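PDB 6C30: GNAT family acetyltransferase from Mycobacterium smegmatis, which probably transfers an acetyl group from acetyl-coenzyme A to an amino group, most likely a protein N terminus, as a RimJ-type N-acetyltransferase. Local coordinates for residues V9-V17 with R79-F90; L148-P157 with R188-E198. One frame throughout, in Å; residues are numbered along the deposited sequence.

Contact 1: residues V9-V17 with R79-F90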
loop_
_atom_site.group_PDB
_atom_site.type_symbol
_atom_site.label_atom_id
_atom_site.label_comp_id
_atom_site.label_asym_id
_atom_site.label_seq_id
_atom_site.Cartn_x
_atom_site.Cartn_y
_atom_site.Cartn_z
ATOM N N VAL A 9 -1.376 5.133 24.547
ATOM C CA VAL A 9 -2.687 4.502 24.593
ATOM C C VAL A 9 -2.819 3.403 23.544
ATOM O O VAL A 9 -3.383 2.343 23.815
ATOM C CB VAL A 9 -3.814 5.539 24.381
ATOM C CG1 VAL A 9 -5.181 4.869 24.428
ATOM C CG2 VAL A 9 -3.721 6.645 25.427
ATOM N N HIS A 10 -2.294 3.650 22.345
ATOM C CA HIS A 10 -2.436 2.672 21.271
ATOM C C HIS A 10 -1.136 2.425 20.511
ATOM O O HIS A 10 -1.013 2.773 19.341
ATOM C CB HIS A 10 -3.562 3.094 20.308
ATOM C CG HIS A 10 -3.489 4.518 19.834
ATOM N ND1 HIS A 10 -2.688 4.919 18.785
ATOM C CD2 HIS A 10 -4.165 5.623 20.233
ATOM C CE1 HIS A 10 -2.853 6.213 18.576
ATOM N NE2 HIS A 10 -3.744 6.666 19.440
ATOM N N PRO A 11 -0.163 1.778 21.172
ATOM C CA PRO A 11 1.119 1.499 20.520
ATOM C C PRO A 11 0.946 0.661 19.252
ATOM O O PRO A 11 0.155 -0.282 19.244
ATOM C CB PRO A 11 1.895 0.719 21.590
ATOM C CG PRO A 11 0.836 0.143 22.479
ATOM C CD PRO A 11 -0.248 1.168 22.512
ATOM N N GLY A 12 1.666 1.011 18.193
ATOM C CA GLY A 12 1.613 0.249 16.961
ATOM C C GLY A 12 0.400 0.561 16.105
ATOM O O GLY A 12 0.166 -0.113 15.109
ATOM N N TRP A 13 -0.352 1.592 16.478
ATOM C CA TRP A 13 -1.539 2.000 15.718
ATOM C C TRP A 13 -1.609 3.518 15.563
ATOM O O TRP A 13 -1.365 4.245 16.525
ATOM C CB TRP A 13 -2.819 1.506 16.396
ATOM C CG TRP A 13 -4.035 1.894 15.614
ATOM C CD1 TRP A 13 -4.826 2.989 15.806
ATOM C CD2 TRP A 13 -4.565 1.209 14.480
ATOM N NE1 TRP A 13 -5.824 3.024 14.859
ATOM C CE2 TRP A 13 -5.690 1.935 14.038
ATOM C CE3 TRP A 13 -4.197 0.043 13.798
ATOM C CZ2 TRP A 13 -6.461 1.525 12.949
ATOM C CZ3 TRP A 13 -4.961 -0.361 12.709
ATOM C CH2 TRP A 13 -6.076 0.379 12.298
ATOM N N PRO A 14 -1.954 4.012 14.362
ATOM C CA PRO A 14 -2.087 3.255 13.114
ATOM C C PRO A 14 -0.720 2.951 12.521
ATOM O O PRO A 14 0.258 3.633 12.829
ATOM C CB PRO A 14 -2.898 4.193 12.209
ATOM C CG PRO A 14 -2.632 5.555 12.729
ATOM C CD PRO A 14 -2.339 5.429 14.197
ATOM N N ASP A 15 -0.650 1.924 11.685
ATOM C CA ASP A 15 0.602 1.543 11.045
ATOM C C ASP A 15 0.268 0.658 9.863
ATOM O O ASP A 15 -0.876 0.196 9.729
ATOM C CB ASP A 15 1.526 0.811 12.031
ATOM C CG ASP A 15 2.999 0.941 11.675
ATOM O OD1 ASP A 15 3.321 1.487 10.600
ATOM O OD2 ASP A 15 3.841 0.474 12.478
ATOM N N THR A 16 1.261 0.427 9.012
ATOM C CA THR A 16 1.173 -0.606 7.997
ATOM C C THR A 16 2.130 -1.733 8.369
ATOM O O THR A 16 3.023 -1.557 9.201
ATOM C CB THR A 16 1.513 -0.070 6.606
ATOM O OG1 THR A 16 2.889 0.329 6.566
ATOM C CG2 THR A 16 0.653 1.140 6.266
ATOM N N VAL A 17 1.924 -2.901 7.774
ATOM C CA VAL A 17 2.821 -4.032 7.984
ATOM C C VAL A 17 3.167 -4.599 6.615
ATOM O O VAL A 17 2.312 -4.668 5.730
ATOM C CB VAL A 17 2.199 -5.127 8.878
ATOM C CG1 VAL A 17 3.269 -6.131 9.296
ATOM C CG2 VAL A 17 1.539 -4.509 10.115
ATOM N N ARG A 79 -12.332 1.702 14.333
ATOM C CA ARG A 79 -11.330 2.739 14.503
ATOM C C ARG A 79 -11.413 3.388 15.889
ATOM O O ARG A 79 -10.381 3.763 16.455
ATOM C CB ARG A 79 -11.468 3.777 13.386
ATOM C CG ARG A 79 -11.078 3.198 12.018
ATOM C CD ARG A 79 -11.060 4.237 10.911
ATOM N NE ARG A 79 -10.073 5.266 11.186
ATOM C CZ ARG A 79 -8.806 5.227 10.781
ATOM N NH1 ARG A 79 -8.346 4.207 10.057
ATOM N NH2 ARG A 79 -7.997 6.220 11.105
ATOM N N ALA A 80 -12.617 3.487 16.448
ATOM C CA ALA A 80 -12.759 4.007 17.809
ATOM C C ALA A 80 -12.103 3.073 18.830
ATOM O O ALA A 80 -11.385 3.519 19.728
ATOM C CB ALA A 80 -14.215 4.218 18.137
ATOM N N GLU A 81 -12.340 1.771 18.693
ATOM C CA GLU A 81 -11.679 0.821 19.583
ATOM C C GLU A 81 -10.162 0.893 19.450
ATOM O O GLU A 81 -9.436 0.759 20.439
ATOM C CB GLU A 81 -12.165 -0.596 19.300
ATOM C CG GLU A 81 -13.589 -0.853 19.735
ATOM C CD GLU A 81 -13.784 -0.605 21.215
ATOM O OE1 GLU A 81 -13.177 -1.338 22.023
ATOM O OE2 GLU A 81 -14.537 0.327 21.570
ATOM N N ALA A 82 -9.674 1.100 18.230
ATOM C CA ALA A 82 -8.242 1.198 18.001
ATOM C C ALA A 82 -7.667 2.452 18.656
ATOM O O ALA A 82 -6.548 2.444 19.172
ATOM C CB ALA A 82 -7.944 1.186 16.507
ATOM N N ARG A 83 -8.445 3.528 18.626
ATOM C CA ARG A 83 -8.034 4.785 19.247
ATOM C C ARG A 83 -7.872 4.620 20.761
ATOM O O ARG A 83 -7.082 5.322 21.397
ATOM C CB ARG A 83 -9.066 5.868 18.920
ATOM C CG ARG A 83 -8.591 7.294 19.083
ATOM C CD ARG A 83 -9.474 8.259 18.284
ATOM N NE ARG A 83 -10.907 7.978 18.396
ATOM C CZ ARG A 83 -11.689 7.583 17.388
ATOM N NH1 ARG A 83 -11.193 7.404 16.169
ATOM N NH2 ARG A 83 -12.980 7.364 17.601
ATOM N N HIS A 84 -8.618 3.679 21.328
ATOM C CA HIS A 84 -8.533 3.383 22.756
ATOM C C HIS A 84 -7.553 2.251 23.044
ATOM O O HIS A 84 -7.430 1.801 24.185
ATOM C CB HIS A 84 -9.917 3.041 23.307
ATOM C CG HIS A 84 -10.881 4.189 23.262
ATOM N ND1 HIS A 84 -10.726 5.320 24.035
ATOM C CD2 HIS A 84 -12.008 4.382 22.537
ATOM C CE1 HIS A 84 -11.716 6.159 23.788
ATOM N NE2 HIS A 84 -12.507 5.615 22.880
ATOM N N GLY A 85 -6.870 1.779 22.006
ATOM C CA GLY A 85 -5.843 0.767 22.167
ATOM C C GLY A 85 -6.356 -0.634 22.422
ATOM O O GLY A 85 -5.599 -1.493 22.877
ATOM N N ARG A 86 -7.626 -0.881 22.110
ATOM C CA ARG A 86 -8.230 -2.180 22.362
ATOM C C ARG A 86 -8.275 -3.101 21.145
ATOM O O ARG A 86 -8.483 -4.304 21.294
ATOM C CB ARG A 86 -9.644 -1.999 22.907
ATOM C CG ARG A 86 -9.642 -1.330 24.271
ATOM C CD ARG A 86 -10.998 -1.440 24.958
ATOM N NE ARG A 86 -12.003 -0.561 24.369
ATOM C CZ ARG A 86 -12.349 0.622 24.872
ATOM N NH1 ARG A 86 -11.771 1.070 25.977
ATOM N NH2 ARG A 86 -13.275 1.352 24.270
ATOM N N MET A 87 -8.106 -2.526 19.954
ATOM C CA MET A 87 -8.120 -3.289 18.708
ATOM C C MET A 87 -7.119 -2.715 17.732
ATOM O O MET A 87 -6.747 -1.544 17.831
ATOM C CB MET A 87 -9.506 -3.272 18.063
ATOM C CG MET A 87 -10.621 -3.882 18.899
ATOM S SD MET A 87 -12.213 -3.952 18.032
ATOM C CE MET A 87 -11.951 -5.380 16.993
ATOM N N LEU A 88 -6.686 -3.544 16.782
ATOM C CA LEU A 88 -5.966 -3.063 15.599
ATOM C C LEU A 88 -6.633 -3.700 14.382
ATOM O O LEU A 88 -6.389 -4.867 14.052
ATOM C CB LEU A 88 -4.467 -3.401 15.627
ATOM C CG LEU A 88 -3.608 -2.698 16.690
ATOM C CD1 LEU A 88 -3.661 -3.392 18.048
ATOM C CD2 LEU A 88 -2.165 -2.596 16.205
ATOM N N PRO A 89 -7.502 -2.937 13.718
ATOM C CA PRO A 89 -8.275 -3.468 12.591
ATOM C C PRO A 89 -7.595 -3.221 11.242
ATOM O O PRO A 89 -7.646 -2.114 10.705
ATOM C CB PRO A 89 -9.601 -2.711 12.696
ATOM C CG PRO A 89 -9.206 -1.370 13.292
ATOM C CD PRO A 89 -8.056 -1.670 14.237
ATOM N N PHE A 90 -6.956 -4.254 10.703
ATOM C CA PHE A 90 -6.288 -4.150 9.414
ATOM C C PHE A 90 -7.079 -4.762 8.270
ATOM O O PHE A 90 -7.916 -5.660 8.449
ATOM C CB PHE A 90 -4.921 -4.847 9.443
ATOM C CG PHE A 90 -3.925 -4.246 10.391
ATOM C CD1 PHE A 90 -3.199 -3.120 10.022
ATOM C CD2 PHE A 90 -3.661 -4.844 11.622
ATOM C CE1 PHE A 90 -2.249 -2.579 10.883
ATOM C CE2 PHE A 90 -2.716 -4.304 12.493
ATOM C CZ PHE A 90 -2.013 -3.168 12.120
HETATM O O HOH W 1 -8.278 4.537 14.844
#
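Trp13 lays one face of its indole across the end of helix 71-83 and the start of strand 88-94. Ala82 CB sits over the five-membered ring, 3.5 Å from its centroid, and Pro89 CD over the six-membered ring, 3.8 Å from that centroid, both on the same face; Pro14 CB covers the opposite one. CG anti to the backbone N (chi1 -179°) is what swings the indole flat over this junction. Its far edge points at the face of Phe90 in a T-shaped pair, planes at 69°, while Asp15 O comes to the edge of the Phe90 ring, 3.3 Å from CE1. That carbonyl is buried here without a hydrogen-bond partner. At the other end of the indole, a water in the ring plane accepts from Trp13 NE1 (2.9 Å) and donates to Arg79 O.

The lead-in thus packs on the connection from helix 71-83 to strand 88-94, where the chain enters the antiparallel N-terminal half of the GNAT sheet. The helix ends in a Schellman motif at Gly85, whose CA lies 3.4 Å from Val9 O in a CA-H...O contact. His10 turns its CB to Ala82 O and its CD2 to Arg83 O, and ND1 donates back to Trp13 O at 2.7 Å, from above the carbonyl plane, bracing the type II turn His10 to Trp13. Ala219 of the second subunit packs on His10.

Contact 2: residues L148-P157 with R188-E198; sequences LHRIEATVRP and RDHLLVAITAE
Two antiparallel strands of the central GNAT sheet, 150-155 and 186-196, are laced together by six backbone hydrogen bonds in the hydrogen-bonded pairs Ile151 with Ile195, Ala153 with Val193 and Val155 with Leu191. On the face that carries these six residues, Ala153 CB meets Val193 CG2, and helix 160-169 lies against Val155 and Leu191.

The other face carries Arg150, Glu152, Leu192 and Ala194. Arg150, its chain extended from CG to NE, runs past Ala194 CB and grips Glu152 OE2 end-on with NH1 (2.9 Å) and NH2; Glu174 forms a second salt bridge with NH2. Leu192 CD1 rests 3.6 Å from the same Glu152 OE2.

At one end a bond from Ala197 N to His149 O (2.8 Å) continues the ladder, and His149 NE2 donates to Glu198 OE2 at 2.7 Å. OE2 lies in the ring plane and is met on its syn side, ring and carboxylate planes 85° apart; Thr196 OG1 donates to Glu198 OE1, which helps hold the carboxylate. At the opposite end Arg156 CG sits over the face of His190, 3.6 Å from the ring centroid, and a hydrogen bond from His190 ND1 to Arg188 O holds that ring. A bend at chi3 (66°) brings the Arg156 guanidinium flat onto that of Arg188, planes at 24°. Arg188 NE and NH2 are hydrogen-bonded to Val183 O and Asp184 O, and a water bridges Arg188 NH1 and, weakly, Arg156 NH2. Such a pair, with a helix and a strand between its members in sequence, is characteristic of the C-terminal half of the GNAT fold.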
loop_
_atom_site.group_PDB
_atom_site.type_symbol
_atom_site.label_atom_id
_atom_site.label_comp_id
_atom_site.label_asym_id
_atom_site.label_seq_id
_atom_site.Cartn_x
_atom_site.Cartn_y
_atom_site.Cartn_z
ATOM N N LEU A 148 3.239 -6.663 22.744
ATOM C CA LEU A 148 2.496 -7.751 23.354
ATOM C C LEU A 148 3.362 -8.989 23.582
ATOM O O LEU A 148 4.412 -9.173 22.948
ATOM C CB LEU A 148 1.280 -8.113 22.490
ATOM C CG LEU A 148 0.250 -6.990 22.349
ATOM C CD1 LEU A 148 -0.902 -7.432 21.451
ATOM C CD2 LEU A 148 -0.278 -6.545 23.713
ATOM N N HIS A 149 2.902 -9.825 24.508
ATOM C CA HIS A 149 3.585 -11.057 24.885
ATOM C C HIS A 149 2.914 -12.321 24.335
ATOM O O HIS A 149 3.554 -13.353 24.174
ATOM C CB HIS A 149 3.677 -11.146 26.415
ATOM C CG HIS A 149 4.261 -12.432 26.909
ATOM N ND1 HIS A 149 3.495 -13.434 27.462
ATOM C CD2 HIS A 149 5.536 -12.890 26.905
ATOM C CE1 HIS A 149 4.274 -14.451 27.791
ATOM N NE2 HIS A 149 5.518 -14.145 27.461
ATOM N N ARG A 150 1.626 -12.226 24.023
ATOM C CA ARG A 150 0.845 -13.399 23.657
ATOM C C ARG A 150 -0.252 -13.018 22.670
ATOM O O ARG A 150 -0.867 -11.961 22.803
ATOM C CB ARG A 150 0.251 -14.032 24.919
ATOM C CG ARG A 150 -0.638 -15.245 24.713
ATOM C CD ARG A 150 -1.023 -15.881 26.065
ATOM N NE ARG A 150 -1.924 -17.014 25.873
ATOM C CZ ARG A 150 -3.224 -16.897 25.630
ATOM N NH1 ARG A 150 -3.779 -15.691 25.572
ATOM N NH2 ARG A 150 -3.967 -17.981 25.451
ATOM N N ILE A 151 -0.476 -13.878 21.684
ATOM C CA ILE A 151 -1.619 -13.757 20.789
ATOM C C ILE A 151 -2.360 -15.088 20.748
ATOM O O ILE A 151 -1.743 -16.158 20.627
ATOM C CB ILE A 151 -1.184 -13.340 19.373
ATOM C CG1 ILE A 151 -0.597 -11.920 19.389
ATOM C CG2 ILE A 151 -2.346 -13.430 18.388
ATOM C CD1 ILE A 151 -1.583 -10.838 19.798
ATOM N N GLU A 152 -3.683 -15.035 20.873
ATOM C CA GLU A 152 -4.505 -16.230 20.795
ATOM C C GLU A 152 -5.520 -16.118 19.668
ATOM O O GLU A 152 -5.735 -15.031 19.126
ATOM C CB GLU A 152 -5.237 -16.473 22.117
ATOM C CG GLU A 152 -6.265 -15.391 22.429
ATOM C CD GLU A 152 -6.976 -15.590 23.754
ATOM O OE1 GLU A 152 -8.081 -15.036 23.911
ATOM O OE2 GLU A 152 -6.442 -16.284 24.652
ATOM N N ALA A 153 -6.127 -17.244 19.320
ATOM C CA ALA A 153 -7.206 -17.273 18.332
ATOM C C ALA A 153 -8.177 -18.376 18.692
ATOM O O ALA A 153 -7.824 -19.329 19.402
ATOM C CB ALA A 153 -6.668 -17.485 16.920
ATOM N N THR A 154 -9.418 -18.234 18.234
ATOM C CA THR A 154 -10.421 -19.270 18.449
ATOM C C THR A 154 -10.930 -19.774 17.104
ATOM O O THR A 154 -11.051 -19.012 16.131
ATOM C CB THR A 154 -11.594 -18.770 19.327
ATOM O OG1 THR A 154 -12.128 -17.562 18.769
ATOM C CG2 THR A 154 -11.104 -18.488 20.736
ATOM N N VAL A 155 -11.194 -21.071 17.033
ATOM C CA VAL A 155 -11.557 -21.690 15.769
ATOM C C VAL A 155 -12.395 -22.930 16.062
ATOM O O VAL A 155 -12.065 -23.692 16.965
ATOM C CB VAL A 155 -10.283 -22.035 14.943
ATOM C CG1 VAL A 155 -9.309 -22.902 15.743
ATOM C CG2 VAL A 155 -10.656 -22.697 13.625
ATOM N N ARG A 156 -13.497 -23.114 15.346
ATOM C CA ARG A 156 -14.309 -24.305 15.554
ATOM C C ARG A 156 -13.524 -25.556 15.167
ATOM O O ARG A 156 -12.775 -25.542 14.179
ATOM C CB ARG A 156 -15.619 -24.216 14.762
ATOM C CG ARG A 156 -16.620 -23.232 15.373
ATOM C CD ARG A 156 -17.906 -23.139 14.556
ATOM N NE ARG A 156 -18.645 -24.398 14.581
ATOM C CZ ARG A 156 -19.680 -24.674 13.794
ATOM N NH1 ARG A 156 -20.099 -23.783 12.902
ATOM N NH2 ARG A 156 -20.289 -25.852 13.895
ATOM N N PRO A 157 -13.684 -26.641 15.945
ATOM C CA PRO A 157 -13.021 -27.896 15.580
ATOM C C PRO A 157 -13.369 -28.315 14.159
ATOM O O PRO A 157 -12.536 -28.922 13.494
ATOM C CB PRO A 157 -13.575 -28.902 16.592
ATOM C CG PRO A 157 -13.964 -28.079 17.777
ATOM C CD PRO A 157 -14.399 -26.737 17.233
ATOM N N ARG A 188 -21.473 -22.593 19.971
ATOM C CA ARG A 188 -20.576 -23.596 19.387
ATOM C C ARG A 188 -19.224 -23.684 20.083
ATOM O O ARG A 188 -18.596 -22.657 20.364
ATOM C CB ARG A 188 -20.328 -23.303 17.902
ATOM C CG ARG A 188 -21.561 -22.994 17.084
ATOM C CD ARG A 188 -22.161 -24.252 16.564
ATOM N NE ARG A 188 -23.309 -24.027 15.692
ATOM C CZ ARG A 188 -23.998 -25.024 15.149
ATOM N NH1 ARG A 188 -23.626 -26.273 15.396
ATOM N NH2 ARG A 188 -25.044 -24.783 14.372
ATOM N N ASP A 189 -18.760 -24.910 20.344
ATOM C CA ASP A 189 -17.403 -25.107 20.846
ATOM C C ASP A 189 -16.372 -24.462 19.921
ATOM O O ASP A 189 -16.487 -24.557 18.699
ATOM C CB ASP A 189 -17.044 -26.590 20.950
ATOM C CG ASP A 189 -17.883 -27.362 21.954
ATOM O OD1 ASP A 189 -18.745 -26.796 22.669
ATOM O OD2 ASP A 189 -17.635 -28.589 22.016
ATOM N N HIS A 190 -15.363 -23.824 20.500
ATOM C CA HIS A 190 -14.215 -23.322 19.751
ATOM C C HIS A 190 -12.932 -23.782 20.428
ATOM O O HIS A 190 -12.809 -23.695 21.656
ATOM C CB HIS A 190 -14.221 -21.789 19.672
ATOM C CG HIS A 190 -15.192 -21.220 18.679
ATOM N ND1 HIS A 190 -16.557 -21.335 18.820
ATOM C CD2 HIS A 190 -14.988 -20.503 17.543
ATOM C CE1 HIS A 190 -17.153 -20.729 17.806
ATOM N NE2 HIS A 190 -16.225 -20.210 17.023
ATOM N N LEU A 191 -11.986 -24.290 19.645
ATOM C CA LEU A 191 -10.627 -24.483 20.133
ATOM C C LEU A 191 -9.979 -23.140 20.411
ATOM O O LEU A 191 -10.242 -22.163 19.708
ATOM C CB LEU A 191 -9.790 -25.257 19.114
ATOM C CG LEU A 191 -10.174 -26.726 18.937
ATOM C CD1 LEU A 191 -9.705 -27.212 17.588
ATOM C CD2 LEU A 191 -9.594 -27.581 20.056
ATOM N N LEU A 192 -9.157 -23.093 21.447
ATOM C CA LEU A 192 -8.322 -21.945 21.729
ATOM C C LEU A 192 -6.898 -22.305 21.351
ATOM O O LEU A 192 -6.367 -23.320 21.822
ATOM C CB LEU A 192 -8.406 -21.563 23.213
ATOM C CG LEU A 192 -7.523 -20.407 23.671
ATOM C CD1 LEU A 192 -7.974 -19.107 23.026
ATOM C CD2 LEU A 192 -7.525 -20.275 25.194
ATOM N N VAL A 193 -6.284 -21.490 20.505
ATOM C CA VAL A 193 -4.889 -21.700 20.130
ATOM C C VAL A 193 -4.095 -20.434 20.467
ATOM O O VAL A 193 -4.674 -19.355 20.584
ATOM C CB VAL A 193 -4.732 -22.072 18.630
ATOM C CG1 VAL A 193 -5.576 -23.293 18.280
ATOM C CG2 VAL A 193 -5.086 -20.892 17.725
ATOM N N ALA A 194 -2.777 -20.552 20.640
ATOM C CA ALA A 194 -1.993 -19.420 21.109
ATOM C C ALA A 194 -0.523 -19.545 20.754
ATOM O O ALA A 194 -0.014 -20.636 20.476
ATOM C CB ALA A 194 -2.132 -19.260 22.621
ATOM N N ILE A 195 0.155 -18.411 20.777
ATOM C CA ILE A 195 1.602 -18.379 20.633
ATOM C C ILE A 195 2.120 -17.211 21.475
ATOM O O ILE A 195 1.434 -16.196 21.615
ATOM C CB ILE A 195 2.009 -18.259 19.135
ATOM C CG1 ILE A 195 3.523 -18.424 18.966
ATOM C CG2 ILE A 195 1.514 -16.942 18.504
ATOM C CD1 ILE A 195 3.983 -18.438 17.509
ATOM N N THR A 196 3.299 -17.362 22.079
ATOM C CA THR A 196 3.846 -16.265 22.873
ATOM C C THR A 196 5.137 -15.757 22.232
ATOM O O THR A 196 5.707 -16.416 21.363
ATOM C CB THR A 196 4.090 -16.665 24.359
ATOM O OG1 THR A 196 5.132 -17.648 24.444
ATOM C CG2 THR A 196 2.817 -17.210 24.998
ATOM N N ALA A 197 5.570 -14.571 22.655
ATOM C CA ALA A 197 6.669 -13.873 21.998
ATOM C C ALA A 197 7.964 -14.680 22.015
ATOM O O ALA A 197 8.734 -14.629 21.056
ATOM C CB ALA A 197 6.879 -12.520 22.639
ATOM N N GLU A 198 8.184 -15.440 23.085
ATOM C CA GLU A 198 9.367 -16.309 23.182
ATOM C C GLU A 198 9.473 -17.277 22.003
ATOM O O GLU A 198 10.572 -17.686 21.628
ATOM C CB GLU A 198 9.347 -17.112 24.491
ATOM C CG GLU A 198 9.382 -16.275 25.768
ATOM C CD GLU A 198 7.996 -15.945 26.293
ATOM O OE1 GLU A 198 7.019 -16.117 25.537
ATOM O OE2 GLU A 198 7.883 -15.515 27.460
HETATM O O HOH W 2 -18.156 -26.020 16.985
HETATM O O HOH W 3 -20.990 -27.127 16.864
#

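How the contacts relate
From the N terminus, contact 1 comes first: it brings the lead-in 9-17, which runs into strand 17-22, onto the end of helix 71-83 and the start of strand 88-94. The loop of 61 residues it closes takes in nearly all of strand 17-22, strand 25-31, helices 37-46, 48-51 and 62-65, and most of helix 71-83. Only then does the chain reach contact 2, which closes a shorter loop of 30 residues round helix 160-169 and strand 172-180. The two loops follow in series and neither encloses the other. Their centres are 20 Å apart and they do not touch, yet the same mixed sheet joins them, through strands 97-105 and 114-121, which lie between strands 88-94 and 150-155.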